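Side-chain contacts in conserved hypothetical protein (Chlorobium tepidum TLS, PDB 1T6S), which is segregation and condensation protein B, a winged-helix protein probably involved in chromosome partitioning: residues A77-V80 and R81-L84; A85-I88 and Q89-L92. All blocks are in the same frame, centred on the assembly; numbering follows the deposited sequence.

In the fold
Interactions 1 and 2 follow one another along the chain, their centres about 12 Å apart, on the link between the two-stranded sheet 59-64/67-72 and the C-terminal part of the chain. Interaction 1 lies within the short helix 77-84; interaction 2 covers the break at Ala85 and Pro86 and the first turns of helix 87-106. The break is bridged by a probable hydrogen bond from Gln89 NE2 to Leu84 O, 2.9 Å. Arg81 NH2 and Arg90 NH1 lie 3.2 Å apart, two like charges close together; both residues also touch the second subunit. Nitrates, probably from the crystallisation liquor, sit by both contacts.

Interaction 1: residues A77-V80 and R81-L84; sequences ADLV and RQLL
The carboxylate of Asp78 meets the terminal amide of Gln82 one helical turn further on, the two planes turned 62° apart, so the groups neither stack nor lie in one plane. OD1 is the branch that touches, 3.8 Å from Gln82 CD. Asp78 has CG anti to its backbone nitrogen (chi1 180°), which swings the carboxylate along the helix surface to the Gln82 side chain. That chain is extended beyond CG and runs back over the preceding turn, its CG passing 3.3 Å from Asp78 O. The guanidinium of Arg81 leads away from the preceding turn: its NH1 makes a weak hydrogen bond to Gln107 O of the second subunit, and the residue packs on Pro108 of that subunit. A nitrate lies about 3 Å from the nearest atom of this side chain.

On another side of the helix Val80 and Leu84 lie alongside each other, pointing the same way. The pair is tight: Val80 CG1 is 3.5 Å from Leu84 CD1 and 3.7 Å from CD2, its methyl touching both branches. Beneath them Leu84 N bonds to Val80 O at 2.8 Å, almost straight at 175°. Leu83 N instead divides weakly between Leu79 O and Val80 O. Arg81 N bonds to Ala77 O at 3.0 Å, and Gln82 N to Asp78 O. This i to i+4 bonding is that of an alpha-helix, here the short, largely exposed helix 77-84 that follows the two-stranded sheet, with Arg81 and Leu84 touching the second subunit.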
# COMPACT_ATOMS: atom_id res chain seq x y z
N ALA A 77 -22.22 15.55 1.05
CA ALA A 77 -21.03 15.05 0.36
C ALA A 77 -19.80 15.92 0.56
O ALA A 77 -18.71 15.40 0.76
CB ALA A 77 -21.32 14.89 -1.13
N ASP A 78 -19.97 17.24 0.53
CA ASP A 78 -18.82 18.12 0.70
C ASP A 78 -18.23 18.01 2.10
O ASP A 78 -17.00 18.01 2.27
CB ASP A 78 -19.19 19.58 0.41
CG ASP A 78 -18.02 20.52 0.58
OD1 ASP A 78 -17.91 21.16 1.66
OD2 ASP A 78 -17.18 20.62 -0.35
N LEU A 79 -19.09 17.91 3.10
CA LEU A 79 -18.64 17.79 4.49
C LEU A 79 -17.91 16.47 4.68
O LEU A 79 -16.85 16.43 5.31
CB LEU A 79 -19.83 17.87 5.45
CG LEU A 79 -20.60 19.19 5.47
CD1 LEU A 79 -21.74 19.13 6.50
CD2 LEU A 79 -19.66 20.32 5.81
N VAL A 80 -18.47 15.39 4.14
CA VAL A 80 -17.86 14.08 4.26
C VAL A 80 -16.48 14.06 3.59
O VAL A 80 -15.53 13.44 4.09
CB VAL A 80 -18.77 13.00 3.64
CG1 VAL A 80 -18.11 11.63 3.68
CG2 VAL A 80 -20.07 12.97 4.41
N ARG A 81 -16.37 14.78 2.48
CA ARG A 81 -15.10 14.84 1.76
C ARG A 81 -14.04 15.49 2.65
O ARG A 81 -12.91 15.01 2.74
CB ARG A 81 -15.25 15.62 0.44
CG ARG A 81 -14.32 15.12 -0.67
CD ARG A 81 -14.53 15.89 -1.98
NE ARG A 81 -13.62 17.03 -2.12
CZ ARG A 81 -12.75 17.18 -3.12
NH1 ARG A 81 -12.69 16.26 -4.07
NH2 ARG A 81 -11.95 18.24 -3.17
N GLN A 82 -14.39 16.58 3.32
CA GLN A 82 -13.44 17.26 4.19
C GLN A 82 -12.99 16.41 5.37
O GLN A 82 -11.91 16.64 5.93
CB GLN A 82 -14.01 18.56 4.70
CG GLN A 82 -14.39 19.51 3.60
CD GLN A 82 -15.10 20.74 4.13
OE1 GLN A 82 -16.22 21.05 3.71
NE2 GLN A 82 -14.45 21.45 5.05
N LEU A 83 -13.79 15.42 5.73
CA LEU A 83 -13.48 14.55 6.85
C LEU A 83 -12.68 13.32 6.44
O LEU A 83 -11.63 13.04 7.01
CB LEU A 83 -14.78 14.09 7.53
CG LEU A 83 -14.64 13.06 8.68
CD1 LEU A 83 -13.90 13.71 9.85
CD2 LEU A 83 -16.02 12.57 9.14
N LEU A 84 -13.18 12.59 5.46
CA LEU A 84 -12.52 11.37 4.99
C LEU A 84 -11.32 11.60 4.08
O LEU A 84 -10.39 10.79 4.07
CB LEU A 84 -13.53 10.48 4.26
CG LEU A 84 -14.66 9.83 5.07
CD1 LEU A 84 -15.44 10.89 5.78
CD2 LEU A 84 -15.57 9.00 4.17

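Interaction 2: residues A85-I88 and Q89-L92; sequences APVI and QRRL. With NO3 (nitrate ion), chain F; NO3 (nitrate ion), chain I.
Gln89 lies across the ring of Pro86, its CB 3.6 Å from Pro86 CG and its OE1 3.5 Å from Pro86 CD. NE2 gives hydrogen bonds to two oxygens of one nitrate, O2 at 2.9 Å and O1 at 3.1 Å, besides its bond to Leu84 O; with two N-H groups for three acceptors, the nitrate oxygens probably share one. Val87 N is taken by O2 of the other nitrate, 2.8 Å away; the same oxygen lies at the edge of the Arg90 guanidinium, near its plane. Arg90 bends at chi3 (55°), bringing NH1 back over Val87, 3.5 Å from its CA. NE bonds to O of Trp105 of the second subunit, and the guanidinium makes a cation-pi contact with the same tryptophan; NH2 is also hydrogen-bonded outside the two segments. A leucine in place of Arg90 would probably leave that Trp105 O without its donor and the indole without its cation. Among backbone acceptors, Pro86 O receives Arg90 N at 3.0 Å, Val87 O Arg91 N at 2.9 Å, and Ile88 O Leu92 N. With Pro86 at the N-cap and an anion on the first main-chain N-H, this is the N-terminus of helix 87-106 at the subunit interface.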
# COMPACT_ATOMS: atom_id res chain seq x y z
N ALA A 85 -11.35 12.69 3.33
CA ALA A 85 -10.28 12.99 2.39
C ALA A 85 -9.93 14.47 2.25
O ALA A 85 -10.10 15.06 1.19
CB ALA A 85 -10.66 12.42 0.99
N PRO A 86 -9.43 15.09 3.33
CA PRO A 86 -9.08 16.51 3.23
C PRO A 86 -7.93 16.67 2.22
O PRO A 86 -7.18 15.72 1.99
CB PRO A 86 -8.68 16.87 4.66
CG PRO A 86 -8.12 15.58 5.19
CD PRO A 86 -9.10 14.56 4.66
N VAL A 87 -7.80 17.86 1.62
CA VAL A 87 -6.78 18.15 0.61
C VAL A 87 -5.34 17.74 0.95
O VAL A 87 -4.67 17.08 0.15
CB VAL A 87 -6.73 19.66 0.25
CG1 VAL A 87 -5.97 19.85 -1.08
CG2 VAL A 87 -8.13 20.23 0.16
N ILE A 88 -4.87 18.15 2.12
CA ILE A 88 -3.50 17.84 2.55
C ILE A 88 -3.27 16.34 2.62
O ILE A 88 -2.21 15.84 2.21
CB ILE A 88 -3.18 18.44 3.94
CG1 ILE A 88 -3.52 19.93 3.96
CG2 ILE A 88 -1.70 18.25 4.27
CD1 ILE A 88 -2.91 20.72 2.83
N GLN A 89 -4.25 15.62 3.16
CA GLN A 89 -4.14 14.18 3.26
C GLN A 89 -4.07 13.59 1.85
O GLN A 89 -3.29 12.68 1.59
CB GLN A 89 -5.36 13.62 4.00
CG GLN A 89 -5.38 12.11 4.16
CD GLN A 89 -6.71 11.62 4.69
OE1 GLN A 89 -7.09 11.93 5.83
NE2 GLN A 89 -7.45 10.87 3.86
N ARG A 90 -4.87 14.13 0.93
CA ARG A 90 -4.89 13.65 -0.45
C ARG A 90 -3.54 13.87 -1.13
O ARG A 90 -3.07 13.02 -1.88
CB ARG A 90 -6.02 14.33 -1.23
CG ARG A 90 -7.41 13.75 -0.95
CD ARG A 90 -8.48 14.80 -1.15
NE ARG A 90 -8.42 15.39 -2.48
CZ ARG A 90 -8.77 16.64 -2.76
NH1 ARG A 90 -9.20 17.44 -1.80
NH2 ARG A 90 -8.68 17.08 -4.01
N ARG A 91 -2.92 15.03 -0.88
CA ARG A 91 -1.61 15.36 -1.44
C ARG A 91 -0.56 14.35 -0.98
O ARG A 91 0.20 13.82 -1.79
CB ARG A 91 -1.19 16.77 -1.02
CG ARG A 91 -1.98 17.90 -1.70
CD ARG A 91 -1.73 19.27 -1.03
NE ARG A 91 -0.35 19.73 -1.16
CZ ARG A 91 0.13 20.85 -0.62
NH1 ARG A 91 -0.67 21.64 0.08
NH2 ARG A 91 1.41 21.19 -0.80
N LEU A 92 -0.52 14.07 0.32
CA LEU A 92 0.44 13.10 0.85
C LEU A 92 0.20 11.73 0.22
O LEU A 92 1.13 11.09 -0.29
CB LEU A 92 0.30 12.99 2.37
CG LEU A 92 0.69 14.27 3.14
CD1 LEU A 92 0.14 14.19 4.57
CD2 LEU A 92 2.21 14.43 3.16
N NO3 F . -10.27 20.31 2.71
O1 NO3 F . -11.25 21.02 2.37
O2 NO3 F . -10.13 19.27 2.15
O3 NO3 F . -9.54 20.74 3.57
N NO3 I . -6.68 9.79 0.84
O1 NO3 I . -5.85 10.62 1.27
O2 NO3 I . -7.83 9.95 1.18
O3 NO3 I . -6.28 8.89 0.13